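Local atomic coordinates of Mgp-operon protein 3 (Mycoplasma pneumoniae, PDB entry 6RJ1), a protein that probably acts as a surface adhesin, helping the bacterium attach to host cells, perhaps through sugars they carry. Residues Asp29-Ala34 and Ala55-Ala60; Leu61-Phe66 and Gln90-Gly95; Gly226-Lys231 and Ser235-Glu240; Asn358-Leu363 and Val368-Leu373; Asp441-Pro444 and Thr448-Tyr451. All coordinates share one frame; numbering follows the deposited sequence.

Contact 1: Asp29-Ala34 and Ala55-Ala60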
# COMPACT_ATOMS: atom_id res chain seq x y z
N ASP A 29 24.78 -13.70 -12.90
CA ASP A 29 23.53 -13.50 -13.65
C ASP A 29 22.56 -14.50 -13.05
O ASP A 29 22.54 -15.67 -13.42
CB ASP A 29 23.69 -13.71 -15.16
CG ASP A 29 22.46 -13.34 -16.00
OD1 ASP A 29 21.31 -13.45 -15.48
OD2 ASP A 29 22.64 -12.95 -17.17
N VAL A 30 21.78 -14.01 -12.09
CA VAL A 30 20.80 -14.73 -11.29
C VAL A 30 19.85 -15.59 -12.16
O VAL A 30 19.63 -16.76 -11.84
CB VAL A 30 20.08 -13.72 -10.36
CG1 VAL A 30 18.80 -14.28 -9.77
CG2 VAL A 30 21.01 -13.24 -9.25
N VAL A 31 19.34 -15.03 -13.27
CA VAL A 31 18.41 -15.69 -14.19
C VAL A 31 19.11 -16.83 -14.98
O VAL A 31 18.58 -17.95 -15.01
CB VAL A 31 17.66 -14.66 -15.08
CG1 VAL A 31 16.85 -15.34 -16.19
CG2 VAL A 31 16.76 -13.78 -14.24
N ARG A 32 20.28 -16.55 -15.58
CA ARG A 32 21.07 -17.53 -16.33
C ARG A 32 21.54 -18.68 -15.42
O ARG A 32 21.42 -19.84 -15.81
CB ARG A 32 22.29 -16.85 -16.99
CG ARG A 32 22.25 -16.83 -18.51
CD ARG A 32 21.99 -15.44 -19.05
NE ARG A 32 22.05 -15.40 -20.51
CZ ARG A 32 22.09 -14.28 -21.24
NH1 ARG A 32 22.10 -13.10 -20.65
NH2 ARG A 32 22.14 -14.35 -22.56
N ALA A 33 22.06 -18.34 -14.21
CA ALA A 33 22.58 -19.30 -13.22
C ALA A 33 21.51 -20.23 -12.67
O ALA A 33 21.83 -21.38 -12.35
CB ALA A 33 23.27 -18.57 -12.08
N ALA A 34 20.26 -19.75 -12.55
CA ALA A 34 19.14 -20.54 -12.03
C ALA A 34 18.49 -21.40 -13.12
O ALA A 34 17.56 -22.16 -12.83
CB ALA A 34 18.11 -19.64 -11.39
N ALA A 55 17.35 -14.77 -3.80
CA ALA A 55 16.87 -13.87 -4.85
C ALA A 55 15.39 -14.10 -5.18
O ALA A 55 14.87 -15.18 -4.90
CB ALA A 55 17.73 -14.01 -6.11
N LEU A 56 14.71 -13.09 -5.74
CA LEU A 56 13.31 -13.13 -6.14
C LEU A 56 13.22 -12.74 -7.61
O LEU A 56 13.67 -11.65 -8.00
CB LEU A 56 12.47 -12.18 -5.27
CG LEU A 56 10.95 -12.12 -5.53
CD1 LEU A 56 10.30 -13.49 -5.37
CD2 LEU A 56 10.29 -11.12 -4.61
N VAL A 57 12.65 -13.62 -8.43
CA VAL A 57 12.53 -13.39 -9.87
C VAL A 57 11.09 -13.60 -10.36
O VAL A 57 10.40 -14.51 -9.89
CB VAL A 57 13.55 -14.23 -10.71
CG1 VAL A 57 14.99 -13.75 -10.51
CG2 VAL A 57 13.42 -15.73 -10.43
N ARG A 58 10.68 -12.80 -11.35
CA ARG A 58 9.36 -12.90 -11.97
C ARG A 58 9.46 -12.72 -13.48
O ARG A 58 10.42 -12.14 -13.96
CB ARG A 58 8.38 -11.88 -11.34
CG ARG A 58 8.65 -10.43 -11.67
CD ARG A 58 7.79 -9.50 -10.84
NE ARG A 58 8.19 -8.10 -11.05
CZ ARG A 58 7.65 -7.07 -10.42
NH1 ARG A 58 6.67 -7.25 -9.54
NH2 ARG A 58 8.08 -5.84 -10.68
N SER A 59 8.47 -13.21 -14.23
CA SER A 59 8.45 -13.10 -15.69
C SER A 59 7.21 -12.38 -16.16
O SER A 59 6.12 -12.63 -15.63
CB SER A 59 8.54 -14.48 -16.33
OG SER A 59 8.09 -14.49 -17.68
N ALA A 60 7.36 -11.51 -17.18
CA ALA A 60 6.26 -10.75 -17.80
C ALA A 60 5.38 -11.67 -18.67
O ALA A 60 4.38 -11.24 -19.25
CB ALA A 60 6.82 -9.61 -18.63
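Val30 and Val31 meet Ala55 and Val57 purely through methyl groups, and the planar groups of the region, the carboxylate of Asp29 and the guanidinium of Arg32, take no part in that interface. The guanidinium receives Asp29 OD2 at its edge, in its plane, but Arg32 has two conformers and this salt bridge is doubtful. The carboxylate has a firmer task: Asp29 OD1 accepts an almost straight bond from Arg32 N (3.3 Å, 176°), arriving from above the carboxylate plane, and a weak one from Val31 N. This is an N-cap, a place that suits aspartate because its short side chain can fold back onto the NH groups at the first turn.

Across the contact, Val30 CG1 serves two partners, lying 3.8 Å from Ala55 CB and 3.9 Å from Val57 CG1. With chi1 of 164°, this methyl extends away from the Val30 nitrogen and reaches the strand. Val57 CG1 is shared in turn, for Val31 CG2 lies 4.1 Å from it. The branched valines bridge helix and strand, and the small Ala55 lets the Val30 methyl come close.

The short helix 30-33 thus packs on one face of strand 52-59, which runs between strands 40-48 and 114-121 in an eight-stranded mixed sheet. Leu116 of strand 114-121 touches both Val30 and Val57, and Tyr40 of strand 40-48 adjoins Val31.

Contact 2: Leu61-Phe66 and Gln90-Gly95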
# COMPACT_ATOMS: atom_id res chain seq x y z
N LEU A 61 5.76 -12.95 -18.76
CA LEU A 61 5.02 -13.94 -19.52
C LEU A 61 4.06 -14.74 -18.66
O LEU A 61 3.35 -15.59 -19.19
CB LEU A 61 5.97 -14.87 -20.30
CG LEU A 61 6.66 -14.26 -21.52
CD1 LEU A 61 7.77 -15.17 -22.00
CD2 LEU A 61 5.68 -13.99 -22.65
N VAL A 62 4.03 -14.47 -17.33
CA VAL A 62 3.13 -15.16 -16.41
C VAL A 62 1.67 -14.81 -16.75
O VAL A 62 1.37 -13.65 -17.01
CB VAL A 62 3.50 -14.92 -14.91
CG1 VAL A 62 3.15 -13.51 -14.44
CG2 VAL A 62 2.86 -15.97 -14.01
N ARG A 63 0.79 -15.82 -16.82
CA ARG A 63 -0.63 -15.61 -17.11
C ARG A 63 -1.49 -16.36 -16.09
O ARG A 63 -1.26 -17.54 -15.85
CB ARG A 63 -0.99 -15.98 -18.57
CG ARG A 63 -0.43 -15.01 -19.62
CD ARG A 63 -0.91 -13.57 -19.45
NE ARG A 63 -0.40 -12.68 -20.49
CZ ARG A 63 0.81 -12.11 -20.47
NH1 ARG A 63 1.64 -12.33 -19.47
NH2 ARG A 63 1.18 -11.31 -21.47
N VAL A 64 -2.43 -15.64 -15.45
CA VAL A 64 -3.30 -16.23 -14.43
C VAL A 64 -4.77 -16.20 -14.87
O VAL A 64 -5.20 -15.24 -15.51
CB VAL A 64 -3.06 -15.62 -13.01
CG1 VAL A 64 -3.92 -16.29 -11.95
CG2 VAL A 64 -1.59 -15.69 -12.61
N LYS A 65 -5.51 -17.28 -14.57
CA LYS A 65 -6.94 -17.37 -14.85
C LYS A 65 -7.73 -17.70 -13.58
O LYS A 65 -7.24 -18.41 -12.69
CB LYS A 65 -7.26 -18.33 -16.02
CG LYS A 65 -7.12 -19.83 -15.73
CD LYS A 65 -7.67 -20.71 -16.85
CE LYS A 65 -7.47 -22.20 -16.62
NZ LYS A 65 -6.03 -22.60 -16.63
N PHE A 66 -8.93 -17.14 -13.49
CA PHE A 66 -9.87 -17.40 -12.40
C PHE A 66 -11.10 -18.07 -13.01
O PHE A 66 -11.69 -17.54 -13.96
CB PHE A 66 -10.22 -16.10 -11.64
CG PHE A 66 -11.36 -16.21 -10.65
CD1 PHE A 66 -11.22 -16.97 -9.49
CD2 PHE A 66 -12.55 -15.54 -10.85
CE1 PHE A 66 -12.26 -17.06 -8.57
CE2 PHE A 66 -13.60 -15.63 -9.93
CZ PHE A 66 -13.44 -16.39 -8.79
N GLN A 90 2.05 -19.09 -23.56
CA GLN A 90 2.65 -19.52 -24.82
C GLN A 90 2.22 -18.55 -25.91
O GLN A 90 3.03 -18.21 -26.77
CB GLN A 90 2.21 -20.96 -25.16
CG GLN A 90 3.10 -21.65 -26.21
CD GLN A 90 4.39 -22.20 -25.65
OE1 GLN A 90 5.48 -21.64 -25.86
NE2 GLN A 90 4.31 -23.31 -24.94
N LYS A 91 0.96 -18.07 -25.85
CA LYS A 91 0.39 -17.12 -26.80
C LYS A 91 1.16 -15.80 -26.75
O LYS A 91 1.51 -15.24 -27.79
CB LYS A 91 -1.11 -16.90 -26.51
CG LYS A 91 -1.89 -16.26 -27.66
CD LYS A 91 -3.33 -15.95 -27.25
CE LYS A 91 -4.06 -15.15 -28.30
NZ LYS A 91 -5.42 -14.76 -27.83
N ALA A 92 1.47 -15.33 -25.52
CA ALA A 92 2.21 -14.11 -25.24
C ALA A 92 3.67 -14.21 -25.67
O ALA A 92 4.26 -13.19 -26.05
CB ALA A 92 2.12 -13.76 -23.77
N LEU A 93 4.26 -15.44 -25.64
CA LEU A 93 5.64 -15.71 -26.05
C LEU A 93 5.82 -15.38 -27.53
O LEU A 93 6.82 -14.75 -27.90
CB LEU A 93 6.01 -17.19 -25.79
CG LEU A 93 7.33 -17.48 -25.05
CD1 LEU A 93 7.46 -18.95 -24.74
CD2 LEU A 93 8.55 -17.03 -25.84
N ASN A 94 4.81 -15.74 -28.36
CA ASN A 94 4.75 -15.49 -29.80
C ASN A 94 4.67 -14.00 -30.16
O ASN A 94 4.80 -13.65 -31.34
CB ASN A 94 3.58 -16.28 -30.41
CG ASN A 94 3.78 -17.78 -30.44
OD1 ASN A 94 4.32 -18.40 -29.51
ND2 ASN A 94 3.31 -18.41 -31.51
N GLY A 95 4.46 -13.14 -29.15
CA GLY A 95 4.39 -11.69 -29.28
C GLY A 95 3.13 -11.21 -29.97
O GLY A 95 3.21 -10.54 -31.00
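Leu61 and Ala92 form the apolar part of this contact, with Leu93 beside them. Both methyls of Leu61 are used: CD2 lies 3.7 Å from Ala92 CB and also rests on the helix backbone, 3.6 Å from Leu93 N, while CD1 comes within 3.9 Å of Leu93 CG. The two leucine side chains cross at about a right angle. Alanine suits the central place because its single methyl lets the loop come close to the helix, so that a leucine methyl can lie against the main chain itself.

Segment 61-66 leads into strand 64-66, which pairs antiparallel with strand 82-84; helix 86-93 follows directly, and its last turn folds back over the start of the same segment. The result is a small strand-strand-helix unit beside the larger sheet.

A second kind of contact is that of a flat cation with a methyl: Ala92 CB sits over one face of the Arg63 guanidinium, 3.5 Å from NH2. The arginine chain doubles back through a bend at chi2 (-59°), which brings its head beside its own backbone.

Hydrogen bonds then hold that head. Arg63 NH1 donates to Val62 O (2.8 Å, 158°), with the acceptor in the guanidinium plane but the donor above the carbonyl plane, and NH1 also bonds to Ala60 O. Close by, Ser89 OG of the helix bonds to Leu61 O.

Contact 3: Gly226-Lys231 and Ser235-Glu240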
# COMPACT_ATOMS: atom_id res chain seq x y z
N GLY A 226 -15.53 7.45 -14.47
CA GLY A 226 -14.19 7.50 -13.88
C GLY A 226 -13.26 6.34 -14.15
O GLY A 226 -13.50 5.51 -15.04
N ARG A 227 -12.16 6.29 -13.35
CA ARG A 227 -11.11 5.27 -13.36
C ARG A 227 -11.73 3.88 -13.33
O ARG A 227 -12.73 3.65 -12.64
CB ARG A 227 -10.15 5.40 -12.17
CG ARG A 227 -9.90 6.81 -11.65
CD ARG A 227 -8.43 7.19 -11.61
NE ARG A 227 -7.64 6.20 -10.88
CZ ARG A 227 -6.54 5.62 -11.34
NH1 ARG A 227 -5.92 4.71 -10.62
NH2 ARG A 227 -6.04 5.97 -12.51
N ALA A 228 -11.16 2.97 -14.12
CA ALA A 228 -11.68 1.62 -14.26
C ALA A 228 -11.61 0.79 -12.99
O ALA A 228 -10.63 0.84 -12.25
CB ALA A 228 -10.98 0.91 -15.39
N TYR A 229 -12.70 0.06 -12.74
CA TYR A 229 -12.87 -0.95 -11.70
C TYR A 229 -13.12 -2.19 -12.51
O TYR A 229 -13.99 -2.19 -13.40
CB TYR A 229 -14.07 -0.63 -10.80
CG TYR A 229 -13.76 0.40 -9.75
CD1 TYR A 229 -13.11 0.05 -8.56
CD2 TYR A 229 -14.08 1.74 -9.94
CE1 TYR A 229 -12.81 1.00 -7.59
CE2 TYR A 229 -13.78 2.70 -8.98
CZ TYR A 229 -13.15 2.33 -7.80
OH TYR A 229 -12.87 3.29 -6.85
N ARG A 230 -12.30 -3.22 -12.32
CA ARG A 230 -12.47 -4.42 -13.13
C ARG A 230 -12.54 -5.69 -12.31
O ARG A 230 -12.01 -5.76 -11.19
CB ARG A 230 -11.35 -4.51 -14.21
CG ARG A 230 -11.33 -3.39 -15.26
CD ARG A 230 -12.39 -3.57 -16.33
NE ARG A 230 -12.37 -2.50 -17.33
CZ ARG A 230 -13.07 -1.37 -17.24
NH1 ARG A 230 -12.98 -0.45 -18.19
NH2 ARG A 230 -13.85 -1.15 -16.19
N LYS A 231 -13.20 -6.72 -12.87
CA LYS A 231 -13.30 -8.04 -12.29
C LYS A 231 -11.97 -8.78 -12.54
O LYS A 231 -11.17 -8.35 -13.38
CB LYS A 231 -14.48 -8.82 -12.87
CG LYS A 231 -15.83 -8.38 -12.31
CD LYS A 231 -16.88 -9.48 -12.47
CE LYS A 231 -18.11 -9.17 -11.65
NZ LYS A 231 -19.09 -10.28 -11.69
N SER A 235 -9.71 -6.80 -17.83
CA SER A 235 -8.44 -6.08 -17.91
C SER A 235 -8.63 -4.60 -17.67
O SER A 235 -9.64 -4.02 -18.11
CB SER A 235 -7.79 -6.27 -19.28
OG SER A 235 -7.46 -7.63 -19.49
N TRP A 236 -7.65 -3.98 -17.01
CA TRP A 236 -7.65 -2.54 -16.78
C TRP A 236 -7.21 -1.88 -18.09
O TRP A 236 -6.38 -2.46 -18.81
CB TRP A 236 -6.62 -2.17 -15.72
CG TRP A 236 -6.91 -2.62 -14.33
CD1 TRP A 236 -8.07 -2.45 -13.63
CD2 TRP A 236 -5.96 -3.16 -13.40
NE1 TRP A 236 -7.92 -2.91 -12.34
CE2 TRP A 236 -6.63 -3.35 -12.18
CE3 TRP A 236 -4.61 -3.53 -13.50
CZ2 TRP A 236 -6.00 -3.89 -11.06
CZ3 TRP A 236 -3.97 -4.04 -12.39
CH2 TRP A 236 -4.67 -4.24 -11.18
N PRO A 237 -7.69 -0.66 -18.43
CA PRO A 237 -7.16 -0.00 -19.64
C PRO A 237 -5.86 0.73 -19.30
O PRO A 237 -5.59 1.03 -18.14
CB PRO A 237 -8.27 0.97 -20.03
CG PRO A 237 -9.15 1.13 -18.81
CD PRO A 237 -8.66 0.20 -17.73
N VAL A 238 -5.04 0.99 -20.33
CA VAL A 238 -3.78 1.73 -20.18
C VAL A 238 -4.12 3.22 -19.96
O VAL A 238 -3.36 3.94 -19.32
CB VAL A 238 -2.80 1.54 -21.38
CG1 VAL A 238 -1.70 0.53 -21.07
CG2 VAL A 238 -3.52 1.24 -22.69
N TYR A 239 -5.30 3.63 -20.45
CA TYR A 239 -5.85 4.97 -20.37
C TYR A 239 -6.57 5.19 -19.04
O TYR A 239 -7.18 4.27 -18.49
CB TYR A 239 -6.82 5.24 -21.54
CG TYR A 239 -6.34 4.67 -22.85
CD1 TYR A 239 -5.40 5.35 -23.62
CD2 TYR A 239 -6.79 3.44 -23.31
CE1 TYR A 239 -4.92 4.81 -24.82
CE2 TYR A 239 -6.32 2.89 -24.50
CZ TYR A 239 -5.38 3.58 -25.26
OH TYR A 239 -4.92 3.05 -26.43
N GLU A 240 -6.49 6.43 -18.54
CA GLU A 240 -7.14 6.87 -17.31
C GLU A 240 -7.62 8.32 -17.47
O GLU A 240 -6.94 9.11 -18.13
CB GLU A 240 -6.25 6.66 -16.06
CG GLU A 240 -4.88 7.32 -16.12
CD GLU A 240 -4.27 7.52 -14.75
OE1 GLU A 240 -4.90 8.20 -13.91
OE2 GLU A 240 -3.15 7.00 -14.51
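Glu240 OE1 is held by Arg227 and by a threonine: Arg227 NH2 makes a salt bridge to it at 2.9 Å, and Thr174 OG1 hydrogen-bonds to the same oxygen. The two side chains run side by side in the same direction, with guanidinium and carboxylate planes 46° apart, so the ion pair rests on one nitrogen rather than on a flat two-pronged bond. The other carboxylate oxygen, OE2, bonds to Thr171 OG1, while Arg227 NE pairs with Glu167 and NH1 with the carbonyl of Pro169.

Arg230 organises the other end. Bent at chi2, its chain turns the guanidinium back along the strand, where NH2 donates to Tyr229 O at 3.0 Å and NE makes a weak bond to Ser235 O at 3.2 Å (123°). Ala228 CB lies over one face of this guanidinium, off centre toward its rim. The aliphatic part of Arg230 and the indole of Trp236 slide past each other in opposite directions, with Arg230 CG 3.8 Å from Trp236 CD1; Trp236 NE1 bonds to Val166 O. Between the two arginines, Ala228 CB lies against Pro237 CD, an apolar touch.

The segments run nearly antiparallel, 175° apart, yet their strands join different sheets: 229-230 pairs with 165-167, and 239-241 with 356-358. The bridging is therefore done by side chains, reaching other side chains or, at Ser235, a backbone carbonyl. Arginine suits these buried places because its several NH groups can serve several acceptors, and the salt bridge from Arg227 and the bonds with Thr171 and Thr174 would be expected to favour an ionised Glu240.

Contact 4: Asn358-Leu363 and Val368-Leu373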
# COMPACT_ATOMS: atom_id res chain seq x y z
N ASN A 358 -2.47 8.50 -21.35
CA ASN A 358 -1.92 7.19 -21.69
C ASN A 358 -0.76 6.99 -20.70
O ASN A 358 0.27 7.67 -20.79
CB ASN A 358 -1.44 7.16 -23.15
CG ASN A 358 -1.16 5.78 -23.70
OD1 ASN A 358 -0.55 4.92 -23.05
ND2 ASN A 358 -1.58 5.54 -24.93
N THR A 359 -0.97 6.12 -19.70
CA THR A 359 0.03 5.90 -18.65
C THR A 359 0.72 4.53 -18.78
O THR A 359 1.14 3.96 -17.77
CB THR A 359 -0.59 6.14 -17.27
OG1 THR A 359 -1.80 5.38 -17.16
CG2 THR A 359 -0.87 7.62 -17.01
N ALA A 360 0.87 4.04 -20.02
CA ALA A 360 1.50 2.75 -20.34
C ALA A 360 2.89 2.57 -19.72
O ALA A 360 3.13 1.55 -19.07
CB ALA A 360 1.56 2.55 -21.85
N GLN A 361 3.78 3.57 -19.90
CA GLN A 361 5.17 3.54 -19.41
C GLN A 361 5.25 3.68 -17.90
O GLN A 361 6.20 3.17 -17.29
CB GLN A 361 6.05 4.57 -20.12
CG GLN A 361 6.07 4.43 -21.64
CD GLN A 361 5.03 5.27 -22.34
OE1 GLN A 361 3.99 5.66 -21.78
NE2 GLN A 361 5.28 5.58 -23.60
N ALA A 362 4.25 4.34 -17.29
CA ALA A 362 4.16 4.51 -15.84
C ALA A 362 3.80 3.17 -15.21
O ALA A 362 4.43 2.78 -14.23
CB ALA A 362 3.13 5.57 -15.49
N LEU A 363 2.84 2.44 -15.83
CA LEU A 363 2.38 1.12 -15.39
C LEU A 363 3.48 0.08 -15.49
O LEU A 363 3.72 -0.63 -14.52
CB LEU A 363 1.13 0.67 -16.15
CG LEU A 363 -0.14 1.48 -15.94
CD1 LEU A 363 -1.09 1.29 -17.12
CD2 LEU A 363 -0.82 1.14 -14.61
N VAL A 368 3.50 -3.57 -13.70
CA VAL A 368 2.29 -4.00 -14.39
C VAL A 368 2.76 -4.53 -15.75
O VAL A 368 3.61 -3.90 -16.38
CB VAL A 368 1.25 -2.85 -14.47
CG1 VAL A 368 0.13 -3.15 -15.47
CG2 VAL A 368 0.66 -2.53 -13.10
N ILE A 369 2.27 -5.71 -16.16
CA ILE A 369 2.62 -6.30 -17.46
C ILE A 369 1.96 -5.49 -18.57
O ILE A 369 0.73 -5.52 -18.73
CB ILE A 369 2.28 -7.83 -17.55
CG1 ILE A 369 2.96 -8.65 -16.42
CG2 ILE A 369 2.61 -8.39 -18.95
CD1 ILE A 369 2.31 -10.01 -16.15
N VAL A 370 2.77 -4.71 -19.31
CA VAL A 370 2.31 -3.91 -20.44
C VAL A 370 2.94 -4.53 -21.71
O VAL A 370 4.09 -4.22 -22.03
CB VAL A 370 2.57 -2.39 -20.30
CG1 VAL A 370 2.02 -1.61 -21.49
CG2 VAL A 370 1.98 -1.85 -19.00
N PRO A 371 2.22 -5.45 -22.39
CA PRO A 371 2.80 -6.07 -23.61
C PRO A 371 3.18 -5.06 -24.69
O PRO A 371 2.43 -4.13 -24.96
CB PRO A 371 1.71 -7.05 -24.07
CG PRO A 371 0.85 -7.27 -22.85
CD PRO A 371 0.86 -5.96 -22.13
N GLY A 372 4.38 -5.24 -25.25
CA GLY A 372 4.95 -4.36 -26.26
C GLY A 372 5.90 -3.34 -25.67
O GLY A 372 6.56 -2.61 -26.41
N LEU A 373 5.97 -3.31 -24.32
CA LEU A 373 6.82 -2.43 -23.52
C LEU A 373 7.81 -3.22 -22.66
O LEU A 373 8.56 -2.62 -21.88
CB LEU A 373 5.93 -1.53 -22.63
CG LEU A 373 5.73 -0.10 -23.09
CD1 LEU A 373 4.79 -0.02 -24.28
CD2 LEU A 373 5.19 0.73 -21.96
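Leu363 and Val368 close the end of helix 360-365 in a manner consistent with a Schellman motif: Val368 N donates to Leu363 O, five residues back (3.1 Å, 156°), and the side chains of the same two residues pack together. The chain then returns along the helix and ends in a type II turn from Val370 to Leu373.

The tight part lies near this bond. Leu363 CB is 3.9 Å from Val368 CB and equally far from Val370 CG2, so one methylene carbon serves two valines. Val370 CG2 also lies 3.6 Å from Ala360 O, one helical turn earlier. Its chi1 of -178° sends CG1 away from the backbone nitrogen and leaves CG2 beside that nitrogen, between Leu363 CB and the Ala360 carbonyl. Beta-branched valines suit this extended, irregular return segment, and Ala360 is small enough for Val370 to come close. Val368 also touches Gln449 of helix 446-454.

The turn forms the solvent-facing side. Pro371 and Gly372 occupy its two central positions; proline fits the first with its fixed phi, and glycine the second, where phi is positive (97°). Gly372 is exposed. Leu373 N closes the turn on Val370 O, and the partly exposed Leu373 side chain comes back over the first turn of the helix, where its CD2 still reaches Ala360 O at 3.6 Å. Gln361 crosses it at about a right angle, its polar end engaged elsewhere through OE1 with Gln879 NE2, so that its chain carbon does the packing: Gln361 CG lies 3.8 Å from Leu373 CD2.

Contact 5: Asp441-Pro444 and Thr448-Tyr451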
# COMPACT_ATOMS: atom_id res chain seq x y z
N ASP A 441 -3.27 -4.01 -28.38
CA ASP A 441 -3.30 -5.13 -27.42
C ASP A 441 -3.76 -4.68 -26.05
O ASP A 441 -3.21 -3.72 -25.48
CB ASP A 441 -1.91 -5.79 -27.29
CG ASP A 441 -1.17 -6.05 -28.59
OD1 ASP A 441 -1.61 -6.95 -29.36
OD2 ASP A 441 -0.14 -5.38 -28.83
N ALA A 442 -4.76 -5.39 -25.50
CA ALA A 442 -5.25 -5.15 -24.14
C ALA A 442 -4.26 -5.77 -23.16
O ALA A 442 -3.57 -6.73 -23.50
CB ALA A 442 -6.62 -5.79 -23.96
N LEU A 443 -4.18 -5.21 -21.94
CA LEU A 443 -3.28 -5.70 -20.89
C LEU A 443 -3.78 -7.05 -20.38
O LEU A 443 -4.98 -7.29 -20.45
CB LEU A 443 -3.27 -4.73 -19.68
CG LEU A 443 -2.84 -3.27 -19.88
CD1 LEU A 443 -3.03 -2.50 -18.60
CD2 LEU A 443 -1.39 -3.17 -20.30
N PRO A 444 -2.93 -7.92 -19.79
CA PRO A 444 -3.45 -9.16 -19.19
C PRO A 444 -4.40 -8.89 -17.99
O PRO A 444 -4.41 -7.78 -17.45
CB PRO A 444 -2.18 -9.89 -18.72
CG PRO A 444 -1.06 -9.24 -19.46
CD PRO A 444 -1.47 -7.82 -19.61
N THR A 448 -3.80 -11.66 -13.13
CA THR A 448 -2.43 -11.84 -13.60
C THR A 448 -1.56 -10.69 -13.05
O THR A 448 -0.47 -10.94 -12.53
CB THR A 448 -2.43 -11.87 -15.14
OG1 THR A 448 -3.25 -12.95 -15.58
CG2 THR A 448 -1.03 -12.00 -15.72
N GLN A 449 -2.07 -9.44 -13.15
CA GLN A 449 -1.40 -8.23 -12.68
C GLN A 449 -1.19 -8.28 -11.19
O GLN A 449 -0.14 -7.86 -10.73
CB GLN A 449 -2.15 -6.95 -13.06
CG GLN A 449 -2.47 -6.78 -14.54
CD GLN A 449 -1.29 -6.48 -15.44
OE1 GLN A 449 -0.11 -6.56 -15.05
NE2 GLN A 449 -1.60 -6.12 -16.67
N LEU A 450 -2.17 -8.82 -10.46
CA LEU A 450 -2.08 -8.98 -9.01
C LEU A 450 -1.02 -10.04 -8.67
O LEU A 450 -0.27 -9.84 -7.71
CB LEU A 450 -3.43 -9.32 -8.36
CG LEU A 450 -4.51 -8.23 -8.37
CD1 LEU A 450 -5.87 -8.81 -8.05
CD2 LEU A 450 -4.17 -7.09 -7.44
N TYR A 451 -0.91 -11.12 -9.47
CA TYR A 451 0.13 -12.12 -9.21
C TYR A 451 1.53 -11.54 -9.44
O TYR A 451 2.38 -11.64 -8.55
CB TYR A 451 -0.08 -13.43 -10.00
CG TYR A 451 1.03 -14.43 -9.75
CD1 TYR A 451 1.05 -15.21 -8.59
CD2 TYR A 451 2.12 -14.52 -10.61
CE1 TYR A 451 2.11 -16.08 -8.32
CE2 TYR A 451 3.18 -15.38 -10.35
CZ TYR A 451 3.17 -16.16 -9.21
OH TYR A 451 4.21 -17.01 -8.96
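The start of helix 446-454, with the loop that leads into it, is the setting of this contact: Pro444 in the lead-in meets Thr448 and Gln449 in the first turns. The Gln449 amide does most of the touching. Its NE2 lies 3.4 Å from Pro444 CD and makes a weak, bent hydrogen bond to Pro444 O (135°), while Leu443 CB is 3.7 Å from the same nitrogen. A turn at chi2 (-71°) folds the glutamine back over the proline, whose ring it crosses at about a right angle. The other end of the amide has the stronger partner, since OE1 accepts from Ile369 N; this bond, with the weak one from NE2, is consistent with one orientation of the amide, and glutamine suits a place that uses both a donor and an acceptor.

Thr448 works by its two branches. With OG1 at chi1 -59°, beside the backbone nitrogen, CG2 is left anti to that nitrogen and rests 3.8 Å from Pro444 CB. OG1 itself takes a hydrogen bond from Val64 N. Pro444 also touches Arg63; separately, Leu443 O bonds to Ser235 OG.

Pro444 stands two residues before the helix and Gln449 is its fourth residue, the spacing of a hydrophobic staple. With an amide as the second partner the pair is only staple-like, but a residue just before the N-cap packing on the fourth residue of the helix is a layout typical of a helix N-terminus.

How the contacts relate
From the N terminus the five contacts follow in series; none nests in or crosses another. Contact 1 closes a 20-residue loop that carries strand 40-48 and brings helix 30-33 onto the large mixed sheet. Contact 2 starts at the next residue, closing a 23-residue excursion through a two-stranded sheet and its helix. Contacts 3, 4 and 5 are short closures, with three, four and three residues between their segments. Contact 5 touches contacts 2, 3 and 4, so that the two-stranded unit, segment 235-240 and the turn after helix 360-365 are all tied to helix 446-454 and its lead-in. Thr359 links contacts 3 and 4, and Ile369 also packs on Ala60 of contact 1.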